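Local coordinates for endo alpha-1,4 polygalactosaminidase (Neosartorya fumigata, PDB 6OJ1), which cleaves alpha-1,4-linked galactosamine polymers internally as an endo-alpha-1,4-galactosaminidase, thereby disrupting microbial biofilms, at residues 48-53 and 60-65; 70-75 and 140-145; 120-125 and 163-168; 128-133 and 171-176. One frame throughout, in Å; residues are numbered along the deposited sequence.

The four contacts sit round one (beta/alpha)-barrel of family GH114. Contact 1, first along the chain, packs the loop after strand 42-45 on strand 59-63, and contact 2 joins the next helix, 69-77, to the turn before strand 144-148; their centres are about 10 Å apart, and Leu50 and Thr53 touch Leu75. Contacts 3 and 4, about 11 Å apart between centres, both pair helix 124-140, in contact 3 mainly its lead-in, with helix 163-179. Their segments alternate with those of contact 2 along the chain. Contacts 1 and 3, about 28 Å between centres, lie on opposite sides of the chain's centre. The contacts tie outer helices and loops to each other and to the barrel strands.

Contact 1. Residues 48-53 and 60-65; sequences YALNDT and YDIDLF. With NAG (2-acetamido-2-deoxy-beta-D-glucopyranose), chain B; NAG (2-acetamido-2-deoxy-beta-D-glucopyranose), chain C.
The Tyr60 ring meets the backbone of Asp52 at its edge, where Asp52 O lies in the ring plane 3.7 Å from Tyr60 CE2, while Leu50 approaches the same ring obliquely, its CD2 3.7 Å from Tyr60 CD2. The Tyr48 ring faces the other way, toward the sugar linked to Asn51 ND2: C5 of that first N-acetylglucosamine stands 3.6 Å above the ring plane, over its centre, a CH-pi type of contact, and C8 of the second sugar sits at the ring edge. Leu50, with its CG anti to the backbone N (chi1 -177°), extends across the gap to the strand and crosses Tyr60 at about a right angle; Leu50 CD2 also packs 4.1 Å from Ile62 CG2. Tyr60 OH passes Thr53 and is hydrogen-bonded to Val55 O. Nearer the end of the strand, a water spans the two backbones, 2.8 Å from Tyr48 O and accepting from Asp63 N at 3.1 Å. Asp63, at the strand's end, opens an Asx turn, Phe65 N donating to Asp63 OD2 from above the carboxylate plane, while Asp63 OD1 forms a salt bridge with Arg95. The loop after the first barrel strand is thus held to the second by a small apolar patch, the Tyr60 hydroxyl and a water, and Tyr48 probably steadies the base of this N-glycan against the loop.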
# COMPACT_ATOMS: atom_id res chain seq x y z
N TYR A 48 -3.62 13.21 -5.48
CA TYR A 48 -4.87 13.89 -5.79
C TYR A 48 -5.80 12.91 -6.48
O TYR A 48 -5.42 11.77 -6.78
CB TYR A 48 -4.62 15.15 -6.65
CG TYR A 48 -3.54 14.96 -7.71
CD1 TYR A 48 -3.72 14.06 -8.76
CD2 TYR A 48 -2.35 15.68 -7.67
CE1 TYR A 48 -2.75 13.87 -9.72
CE2 TYR A 48 -1.37 15.50 -8.62
CZ TYR A 48 -1.57 14.59 -9.65
OH TYR A 48 -0.59 14.40 -10.60
N ALA A 49 -7.04 13.33 -6.70
CA ALA A 49 -7.98 12.49 -7.41
C ALA A 49 -7.40 12.09 -8.76
O ALA A 49 -6.80 12.91 -9.45
CB ALA A 49 -9.31 13.22 -7.60
N LEU A 50 -7.54 10.81 -9.13
CA LEU A 50 -6.92 10.33 -10.36
C LEU A 50 -7.48 11.07 -11.57
O LEU A 50 -8.70 11.08 -11.80
CB LEU A 50 -7.13 8.82 -10.51
CG LEU A 50 -6.44 8.22 -11.75
CD1 LEU A 50 -4.90 8.18 -11.61
CD2 LEU A 50 -7.00 6.83 -12.07
N ASN A 51 -6.59 11.71 -12.35
CA ASN A 51 -7.04 12.45 -13.52
C ASN A 51 -6.16 12.15 -14.73
O ASN A 51 -6.07 12.98 -15.66
CB ASN A 51 -7.04 13.96 -13.25
CG ASN A 51 -5.69 14.47 -12.77
OD1 ASN A 51 -4.78 13.68 -12.55
ND2 ASN A 51 -5.57 15.79 -12.62
N ASP A 52 -5.51 11.00 -14.74
CA ASP A 52 -4.70 10.57 -15.88
C ASP A 52 -4.79 9.05 -15.93
O ASP A 52 -4.25 8.37 -15.06
CB ASP A 52 -3.26 11.04 -15.74
CG ASP A 52 -2.43 10.73 -16.97
OD1 ASP A 52 -2.89 9.92 -17.81
OD2 ASP A 52 -1.36 11.34 -17.12
N THR A 53 -5.49 8.53 -16.93
CA THR A 53 -5.55 7.08 -17.12
C THR A 53 -4.82 6.67 -18.39
O THR A 53 -5.07 5.59 -18.94
CB THR A 53 -7.01 6.62 -17.15
OG1 THR A 53 -7.70 7.26 -18.24
CG2 THR A 53 -7.70 7.00 -15.86
N TYR A 60 -4.25 -0.05 -11.14
CA TYR A 60 -4.06 1.30 -10.62
C TYR A 60 -4.30 1.28 -9.12
O TYR A 60 -5.34 0.80 -8.67
CB TYR A 60 -5.03 2.30 -11.26
CG TYR A 60 -4.57 2.90 -12.59
CD1 TYR A 60 -4.30 2.09 -13.68
CD2 TYR A 60 -4.46 4.28 -12.74
CE1 TYR A 60 -3.90 2.64 -14.90
CE2 TYR A 60 -4.06 4.83 -13.94
CZ TYR A 60 -3.78 4.01 -15.01
OH TYR A 60 -3.39 4.55 -16.22
N ASP A 61 -3.35 1.81 -8.35
CA ASP A 61 -3.45 1.95 -6.89
C ASP A 61 -3.70 3.43 -6.63
O ASP A 61 -2.86 4.28 -6.94
CB ASP A 61 -2.17 1.44 -6.22
CG ASP A 61 -2.22 1.46 -4.70
OD1 ASP A 61 -3.20 1.97 -4.11
OD2 ASP A 61 -1.26 0.95 -4.10
N ILE A 62 -4.89 3.76 -6.10
CA ILE A 62 -5.30 5.15 -5.93
C ILE A 62 -5.93 5.33 -4.55
O ILE A 62 -6.35 4.36 -3.90
CB ILE A 62 -6.29 5.60 -7.02
CG1 ILE A 62 -7.56 4.75 -6.96
CG2 ILE A 62 -5.64 5.49 -8.43
CD1 ILE A 62 -8.62 5.11 -8.03
N ASP A 63 -6.02 6.58 -4.12
CA ASP A 63 -6.51 6.88 -2.78
C ASP A 63 -7.99 6.53 -2.61
O ASP A 63 -8.83 6.88 -3.44
CB ASP A 63 -6.27 8.36 -2.45
CG ASP A 63 -6.62 8.69 -1.02
OD1 ASP A 63 -5.75 8.50 -0.13
OD2 ASP A 63 -7.78 9.08 -0.77
N LEU A 64 -8.30 5.84 -1.50
CA LEU A 64 -9.66 5.41 -1.22
C LEU A 64 -10.63 6.58 -1.08
O LEU A 64 -11.77 6.51 -1.55
CB LEU A 64 -9.67 4.58 0.08
CG LEU A 64 -11.05 4.26 0.66
CD1 LEU A 64 -11.85 3.40 -0.30
CD2 LEU A 64 -10.86 3.57 2.01
N PHE A 65 -10.22 7.64 -0.39
CA PHE A 65 -11.17 8.68 -0.02
C PHE A 65 -11.44 9.65 -1.15
O PHE A 65 -12.59 10.02 -1.39
CB PHE A 65 -10.66 9.46 1.19
CG PHE A 65 -10.84 8.76 2.51
CD1 PHE A 65 -12.05 8.81 3.18
CD2 PHE A 65 -9.78 8.08 3.08
CE1 PHE A 65 -12.22 8.19 4.41
CE2 PHE A 65 -9.93 7.44 4.32
CZ PHE A 65 -11.16 7.49 4.98
C1 NAG B . -4.37 16.42 -12.12
C2 NAG B . -3.74 17.33 -13.16
C3 NAG B . -2.60 18.15 -12.53
C4 NAG B . -3.06 18.85 -11.25
C5 NAG B . -3.69 17.83 -10.31
C6 NAG B . -4.28 18.44 -9.07
C7 NAG B . -3.87 16.42 -15.43
C8 NAG B . -3.24 15.51 -16.44
N2 NAG B . -3.23 16.53 -14.26
O3 NAG B . -2.16 19.11 -13.49
O4 NAG B . -1.93 19.44 -10.61
O5 NAG B . -4.77 17.17 -10.99
O6 NAG B . -5.22 19.46 -9.39
O7 NAG B . -4.91 17.04 -15.66
C1 NAG C . -2.16 20.81 -10.21
C2 NAG C . -1.04 21.21 -9.23
C3 NAG C . -1.12 22.70 -8.88
C4 NAG C . -1.21 23.54 -10.14
C5 NAG C . -2.37 23.06 -11.01
C6 NAG C . -2.49 23.82 -12.31
C7 NAG C . -0.30 19.36 -7.79
C8 NAG C . -0.51 18.67 -6.48
N2 NAG C . -1.11 20.41 -8.02
O3 NAG C . 0.05 23.07 -8.17
O4 NAG C . -1.44 24.90 -9.77
O5 NAG C . -2.15 21.69 -11.34
O6 NAG C . -1.36 23.60 -13.15
O7 NAG C . 0.54 19.00 -8.60
O HOH W 1 -5.56 9.10 -5.87

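Contact 2. Residues 70-75 and 140-145; sequences STIAGL and KGCDGV
Ile72 reaches the turn at Lys140 with both of its branches: CG1 lies beside the backbone N (chi1 -64°), CG2 takes the place anti to that N, and an extended chi2 of 169° carries CD1 further outward. CG2 rests 3.7 Å from Lys140 O and 3.8 Å from Gly141 O. CD1 packs 3.8 Å from Lys140 CB, the two side chains crossing at about a right angle, and lies 4.1 Å from Cys142 SG. That sulfur is bonded to Cys84, so Ile72 touches one end of a disulfide that joins strand 81-87 to the turn leading into strand 144-148. Lys140 then extends away from Ile72, and its NZ is hydrogen-bonded to Leu64 O and Asn67 O. Gly141 ends helix 124-140 in a Schellman motif; its positive phi of 93° is a conformation glycine adopts readily, and its own carbonyl O accepts from Gln76 NE2. Helix 69-77 thus packs on the alpha-to-beta turn between helix 124-140 and strand 144-148, at the N-terminal end of the strands of a (beta/alpha)-barrel.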
# COMPACT_ATOMS: atom_id res chain seq x y z
N SER A 70 -17.27 6.57 -9.76
CA SER A 70 -17.26 6.66 -11.22
C SER A 70 -15.85 6.51 -11.78
O SER A 70 -15.67 5.95 -12.87
CB SER A 70 -17.87 8.00 -11.64
OG SER A 70 -17.60 8.26 -13.01
N THR A 71 -14.85 7.02 -11.07
CA THR A 71 -13.46 6.85 -11.50
C THR A 71 -13.05 5.38 -11.43
O THR A 71 -12.43 4.86 -12.36
CB THR A 71 -12.54 7.71 -10.64
OG1 THR A 71 -12.81 9.10 -10.89
CG2 THR A 71 -11.07 7.41 -10.94
N ILE A 72 -13.42 4.71 -10.34
CA ILE A 72 -13.06 3.31 -10.16
C ILE A 72 -13.76 2.44 -11.21
O ILE A 72 -13.13 1.61 -11.87
CB ILE A 72 -13.40 2.87 -8.72
CG1 ILE A 72 -12.53 3.66 -7.74
CG2 ILE A 72 -13.21 1.36 -8.54
CD1 ILE A 72 -12.96 3.51 -6.28
N ALA A 73 -15.06 2.65 -11.40
CA ALA A 73 -15.78 1.90 -12.42
C ALA A 73 -15.24 2.18 -13.82
O ALA A 73 -15.18 1.29 -14.67
CB ALA A 73 -17.27 2.21 -12.35
N GLY A 74 -14.83 3.43 -14.07
CA GLY A 74 -14.28 3.77 -15.38
C GLY A 74 -13.00 3.01 -15.69
O GLY A 74 -12.78 2.57 -16.82
N LEU A 75 -12.14 2.84 -14.68
CA LEU A 75 -10.95 2.02 -14.84
C LEU A 75 -11.32 0.57 -15.13
O LEU A 75 -10.75 -0.06 -16.02
CB LEU A 75 -10.07 2.13 -13.59
CG LEU A 75 -9.28 3.44 -13.43
CD1 LEU A 75 -8.72 3.55 -12.03
CD2 LEU A 75 -8.16 3.55 -14.47
N LYS A 140 -17.37 1.32 -2.98
CA LYS A 140 -16.89 2.06 -4.15
C LYS A 140 -16.45 1.14 -5.28
O LYS A 140 -16.15 1.63 -6.37
CB LYS A 140 -15.72 2.98 -3.75
CG LYS A 140 -16.15 4.19 -2.93
CD LYS A 140 -14.98 5.18 -2.82
CE LYS A 140 -15.41 6.43 -2.08
NZ LYS A 140 -14.37 7.50 -2.09
N GLY A 141 -16.41 -0.16 -5.05
CA GLY A 141 -16.07 -1.11 -6.09
C GLY A 141 -14.61 -1.47 -6.17
O GLY A 141 -14.21 -2.09 -7.16
N CYS A 142 -13.80 -1.10 -5.16
CA CYS A 142 -12.39 -1.44 -5.14
C CYS A 142 -12.19 -2.94 -5.32
O CYS A 142 -12.88 -3.75 -4.70
CB CYS A 142 -11.75 -1.00 -3.82
SG CYS A 142 -11.90 0.77 -3.47
N ASP A 143 -11.21 -3.31 -6.15
CA ASP A 143 -10.87 -4.72 -6.31
C ASP A 143 -10.02 -5.21 -5.16
O ASP A 143 -10.09 -6.40 -4.80
CB ASP A 143 -10.13 -4.94 -7.63
CG ASP A 143 -11.00 -4.65 -8.81
OD1 ASP A 143 -11.97 -5.42 -9.03
OD2 ASP A 143 -10.75 -3.65 -9.52
N GLY A 144 -9.23 -4.33 -4.57
CA GLY A 144 -8.36 -4.69 -3.47
C GLY A 144 -8.04 -3.43 -2.71
O GLY A 144 -8.42 -2.33 -3.11
N VAL A 145 -7.34 -3.60 -1.59
CA VAL A 145 -6.96 -2.48 -0.74
C VAL A 145 -5.48 -2.57 -0.41
O VAL A 145 -4.90 -3.67 -0.35
CB VAL A 145 -7.81 -2.40 0.55
CG1 VAL A 145 -9.29 -2.08 0.24
CG2 VAL A 145 -7.71 -3.71 1.35

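Contact 3. Residues 120-125 and 163-168; sequences NISSAN and QADSIS. With NAG (2-acetamido-2-deoxy-beta-D-glucopyranose), chain D.
Water mediates the polar part of the contact between Ser122 and Asp165. One water lies 2.9 Å from Ser122 OG and donates to Asp165 O at 2.8 Å. A second is 3.0 Å from the same Ser122 OG and reaches Asp165 OD2 and Asn120 OD1 through weak bonds. The serine hydroxyl and the carboxylate also stand near each other directly, Ser122 OG 3.6 Å from Asp165 OD1, too far apart for a hydrogen bond. Van der Waals contact comes from Ile121, whose CG1 is tucked between its backbone N and carbonyl carbon (chi1 58°); this turns CD1 onto helix 163-179, where it touches Ser166 OG at 3.7 Å and lies near Asp165 O. Ser166 OG is itself hydrogen-bonded to Val150 O. Within 120-125 the backbone is folded by a type I turn from Asn120 to Ser123 and an Asx turn, in which Ser122 N donates to Asn120 OD1 from above the carbonyl plane. Ser123 follows as the N-cap of helix 124-140, its OG taking a weak capping bond from Asn125 N and a further bond from Val126 N. The covalent element is the N-glycan: Asn120, first residue of an Asn-Ile-Ser sequon, carries an N-acetylglucosamine through ND2, and the sugar leans back over the turn, its C6 3.6 Å from Ser122 O. With two waters and one apolar tip joining the N-terminal starts of neighbouring outer helices 124-140 and 163-179, the chemistry implies a hydrated junction beside the glycan, in which the asparagine oxygen still serves the turn while the amide nitrogen bears the sugar.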
# COMPACT_ATOMS: atom_id res chain seq x y z
N ASN A 120 -2.85 3.10 17.74
CA ASN A 120 -2.88 1.84 18.48
C ASN A 120 -3.73 0.87 17.67
O ASN A 120 -4.96 0.84 17.76
CB ASN A 120 -3.44 2.04 19.88
CG ASN A 120 -3.41 0.76 20.69
OD1 ASN A 120 -3.04 -0.30 20.17
ND2 ASN A 120 -3.79 0.85 21.94
N ILE A 121 -3.06 0.06 16.85
CA ILE A 121 -3.76 -0.84 15.95
C ILE A 121 -4.44 -1.98 16.68
O ILE A 121 -5.22 -2.73 16.07
CB ILE A 121 -2.79 -1.36 14.87
CG1 ILE A 121 -1.59 -2.08 15.51
CG2 ILE A 121 -2.37 -0.21 13.93
CD1 ILE A 121 -0.59 -2.66 14.47
N SER A 122 -4.21 -2.13 17.99
CA SER A 122 -4.93 -3.11 18.79
C SER A 122 -6.24 -2.57 19.35
O SER A 122 -7.04 -3.34 19.90
CB SER A 122 -4.06 -3.60 19.95
OG SER A 122 -2.85 -4.16 19.46
N SER A 123 -6.45 -1.26 19.26
CA SER A 123 -7.65 -0.62 19.77
C SER A 123 -8.89 -1.11 19.02
O SER A 123 -8.91 -1.08 17.78
CB SER A 123 -7.52 0.89 19.63
OG SER A 123 -8.79 1.51 19.62
N ALA A 124 -9.93 -1.51 19.78
CA ALA A 124 -11.21 -1.86 19.15
C ALA A 124 -11.74 -0.70 18.31
O ALA A 124 -12.34 -0.92 17.25
CB ALA A 124 -12.24 -2.25 20.21
N ASN A 125 -11.52 0.53 18.76
CA ASN A 125 -12.05 1.68 18.02
C ASN A 125 -11.31 1.86 16.70
O ASN A 125 -11.94 2.14 15.67
CB ASN A 125 -11.95 2.94 18.87
CG ASN A 125 -12.73 4.11 18.27
OD1 ASN A 125 -13.93 4.01 18.03
ND2 ASN A 125 -12.04 5.22 18.03
N GLN A 163 5.78 -6.48 16.60
CA GLN A 163 5.53 -7.27 15.41
C GLN A 163 4.26 -8.11 15.55
O GLN A 163 3.47 -8.20 14.61
CB GLN A 163 6.74 -8.15 15.11
CG GLN A 163 7.95 -7.34 14.66
CD GLN A 163 9.09 -8.21 14.18
OE1 GLN A 163 8.89 -9.38 13.85
NE2 GLN A 163 10.29 -7.66 14.17
N ALA A 164 4.05 -8.71 16.72
CA ALA A 164 2.83 -9.50 16.93
C ALA A 164 1.58 -8.62 16.80
O ALA A 164 0.55 -9.08 16.30
CB ALA A 164 2.86 -10.19 18.30
N ASP A 165 1.66 -7.37 17.24
CA ASP A 165 0.51 -6.47 17.07
C ASP A 165 0.20 -6.29 15.59
O ASP A 165 -0.97 -6.35 15.18
CB ASP A 165 0.78 -5.10 17.71
CG ASP A 165 0.82 -5.14 19.22
OD1 ASP A 165 0.18 -6.00 19.86
OD2 ASP A 165 1.50 -4.26 19.79
N SER A 166 1.23 -6.09 14.77
CA SER A 166 1.01 -5.88 13.34
C SER A 166 0.50 -7.14 12.67
O SER A 166 -0.33 -7.07 11.76
CB SER A 166 2.31 -5.41 12.69
OG SER A 166 2.52 -4.04 13.00
N ILE A 167 1.02 -8.30 13.08
CA ILE A 167 0.58 -9.57 12.50
C ILE A 167 -0.91 -9.76 12.77
O ILE A 167 -1.68 -10.08 11.86
CB ILE A 167 1.42 -10.73 13.05
CG1 ILE A 167 2.85 -10.66 12.51
CG2 ILE A 167 0.81 -12.07 12.64
CD1 ILE A 167 3.89 -11.44 13.34
N SER A 168 -1.33 -9.57 14.03
CA SER A 168 -2.74 -9.68 14.37
C SER A 168 -3.57 -8.71 13.53
O SER A 168 -4.62 -9.07 12.98
CB SER A 168 -2.94 -9.38 15.86
OG SER A 168 -4.32 -9.27 16.20
C1 NAG D . -3.79 -0.36 22.75
C2 NAG D . -3.34 -0.05 24.17
C3 NAG D . -3.38 -1.32 25.01
C4 NAG D . -4.75 -2.00 24.93
C5 NAG D . -5.22 -2.15 23.48
C6 NAG D . -6.68 -2.55 23.38
C7 NAG D . -1.73 1.71 24.74
C8 NAG D . -0.29 2.14 24.67
N2 NAG D . -2.01 0.52 24.18
O3 NAG D . -3.09 -0.97 26.36
O4 NAG D . -4.63 -3.31 25.48
O5 NAG D . -5.09 -0.91 22.77
O6 NAG D . -7.55 -1.49 23.78
O7 NAG D . -2.58 2.39 25.29
O HOH W 2 -0.67 -2.61 20.72
O HOH W 3 -3.04 -5.32 16.80

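Contact 4. Residues 128-133 and 171-176; sequences QIMLDR and NFLANA. With NAG (2-acetamido-2-deoxy-beta-D-glucopyranose), chain E.
Leu131 and Phe172 cross at about a right angle, with the leucine coming at the end of the aromatic ring obliquely, so that Leu131 CD2 and CG each lie 3.7 Å from Phe172 CZ. The phenylalanine reaches over because its CG is anti to the backbone N, at a chi1 of 159°, which swings the ring out from helix 163-179 toward its neighbour. Leu131 CD2 fills the angle between this ring and the next turn of the same helix, resting 3.5 Å from Ala176 CB. The small alanine is consistent with the close backbones here, its CA 7.1 Å from Leu131 CA. These are adjacent outer helices of the (beta/alpha)-barrel, flanking strand 144-148 in the sequence; the two segments run in roughly the same direction, their axes 10.6 Å apart at closest approach and crossing at -33°. Toward the sheet, Met130 CB meets the CD2 branch of Leu173, 3.8 Å apart. Beyond CB the methionine chain bends at chi2 and leads away from Leu173; it touches Phe86 of strand 81-87, while Leu173 packs on Ile184 of strand 183-187. The Phe172 ring also takes part in a cation-pi interaction with Arg127. Along helix 124-140, Gln128 NE2 donates to Asp132 OD1 at 3.1 Å, and the other carboxylate oxygen of Asp132 forms a salt bridge with Lys100.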
# COMPACT_ATOMS: atom_id res chain seq x y z
N GLN A 128 -12.50 -0.84 14.36
CA GLN A 128 -13.83 -0.57 13.80
C GLN A 128 -13.77 0.52 12.74
O GLN A 128 -14.49 0.44 11.74
CB GLN A 128 -14.82 -0.19 14.90
CG GLN A 128 -16.26 -0.02 14.39
CD GLN A 128 -16.81 -1.27 13.71
OE1 GLN A 128 -16.88 -2.33 14.32
NE2 GLN A 128 -17.21 -1.13 12.45
N ILE A 129 -12.93 1.54 12.93
CA ILE A 129 -12.77 2.56 11.89
C ILE A 129 -12.24 1.92 10.61
O ILE A 129 -12.69 2.24 9.50
CB ILE A 129 -11.86 3.70 12.38
CG1 ILE A 129 -12.53 4.49 13.51
CG2 ILE A 129 -11.47 4.66 11.20
CD1 ILE A 129 -11.55 5.38 14.27
N MET A 130 -11.27 1.00 10.74
CA MET A 130 -10.75 0.35 9.54
C MET A 130 -11.79 -0.53 8.88
O MET A 130 -11.80 -0.64 7.65
CB MET A 130 -9.49 -0.46 9.86
CG MET A 130 -8.35 0.42 10.42
SD MET A 130 -8.10 1.93 9.45
CE MET A 130 -7.34 3.02 10.67
N LEU A 131 -12.68 -1.16 9.66
CA LEU A 131 -13.79 -1.88 9.05
C LEU A 131 -14.71 -0.93 8.31
O LEU A 131 -15.20 -1.26 7.22
CB LEU A 131 -14.59 -2.64 10.11
CG LEU A 131 -13.89 -3.80 10.80
CD1 LEU A 131 -14.82 -4.39 11.83
CD2 LEU A 131 -13.48 -4.84 9.77
N ASP A 132 -14.98 0.26 8.88
CA ASP A 132 -15.77 1.26 8.16
C ASP A 132 -15.10 1.67 6.85
O ASP A 132 -15.77 1.86 5.82
CB ASP A 132 -15.98 2.51 9.03
CG ASP A 132 -16.84 2.26 10.26
OD1 ASP A 132 -17.44 1.18 10.41
OD2 ASP A 132 -16.89 3.19 11.10
N ARG A 133 -13.76 1.82 6.86
CA ARG A 133 -13.05 2.19 5.64
C ARG A 133 -13.08 1.05 4.62
O ARG A 133 -13.21 1.31 3.42
CB ARG A 133 -11.60 2.58 5.97
CG ARG A 133 -11.51 3.96 6.67
CD ARG A 133 -10.08 4.29 7.12
NE ARG A 133 -10.00 5.62 7.72
CZ ARG A 133 -8.86 6.24 8.03
NH1 ARG A 133 -7.69 5.65 7.83
NH2 ARG A 133 -8.91 7.47 8.55
N ASN A 171 -3.64 -9.58 9.67
CA ASN A 171 -4.51 -10.71 9.37
C ASN A 171 -5.98 -10.35 9.61
O ASN A 171 -6.86 -10.82 8.87
CB ASN A 171 -4.09 -11.93 10.19
CG ASN A 171 -2.91 -12.65 9.56
OD1 ASN A 171 -2.86 -12.83 8.34
ND2 ASN A 171 -1.94 -13.06 10.38
N PHE A 172 -6.25 -9.51 10.61
CA PHE A 172 -7.60 -8.97 10.82
C PHE A 172 -8.08 -8.20 9.60
O PHE A 172 -9.20 -8.40 9.12
CB PHE A 172 -7.60 -8.07 12.06
CG PHE A 172 -8.74 -7.09 12.11
CD1 PHE A 172 -9.97 -7.47 12.62
CD2 PHE A 172 -8.55 -5.76 11.71
CE1 PHE A 172 -11.01 -6.55 12.70
CE2 PHE A 172 -9.59 -4.85 11.78
CZ PHE A 172 -10.82 -5.25 12.28
N LEU A 173 -7.23 -7.29 9.09
CA LEU A 173 -7.58 -6.54 7.88
C LEU A 173 -7.80 -7.47 6.70
O LEU A 173 -8.72 -7.26 5.90
CB LEU A 173 -6.48 -5.52 7.56
CG LEU A 173 -6.25 -4.37 8.54
CD1 LEU A 173 -5.03 -3.56 8.09
CD2 LEU A 173 -7.50 -3.46 8.64
N ALA A 174 -6.96 -8.50 6.55
CA ALA A 174 -7.06 -9.41 5.41
C ALA A 174 -8.36 -10.20 5.45
O ALA A 174 -9.06 -10.33 4.44
CB ALA A 174 -5.87 -10.37 5.36
N ASN A 175 -8.71 -10.74 6.61
CA ASN A 175 -9.96 -11.48 6.72
C ASN A 175 -11.15 -10.57 6.47
O ASN A 175 -12.13 -10.99 5.83
CB ASN A 175 -10.05 -12.15 8.09
CG ASN A 175 -8.97 -13.21 8.28
OD1 ASN A 175 -8.47 -13.78 7.31
ND2 ASN A 175 -8.61 -13.47 9.54
N ALA A 176 -11.09 -9.33 6.94
CA ALA A 176 -12.18 -8.38 6.72
C ALA A 176 -12.29 -7.99 5.25
O ALA A 176 -13.41 -7.86 4.71
CB ALA A 176 -11.98 -7.13 7.57
C1 NAG E . -1.50 -18.94 11.39
C2 NAG E . -1.10 -17.45 11.46
C3 NAG E . 0.43 -17.28 11.56
C4 NAG E . 0.99 -18.15 12.68
C5 NAG E . 0.56 -19.60 12.46
C6 NAG E . 1.07 -20.55 13.51
C7 NAG E . -1.31 -16.87 9.05
C8 NAG E . -2.01 -15.99 8.06
N2 NAG E . -1.64 -16.69 10.34
O3 NAG E . 0.72 -15.91 11.79
O4 NAG E . 2.40 -18.07 12.82
O5 NAG E . -0.88 -19.67 12.48
O6 NAG E . 0.29 -20.52 14.70
O7 NAG E . -0.46 -17.70 8.70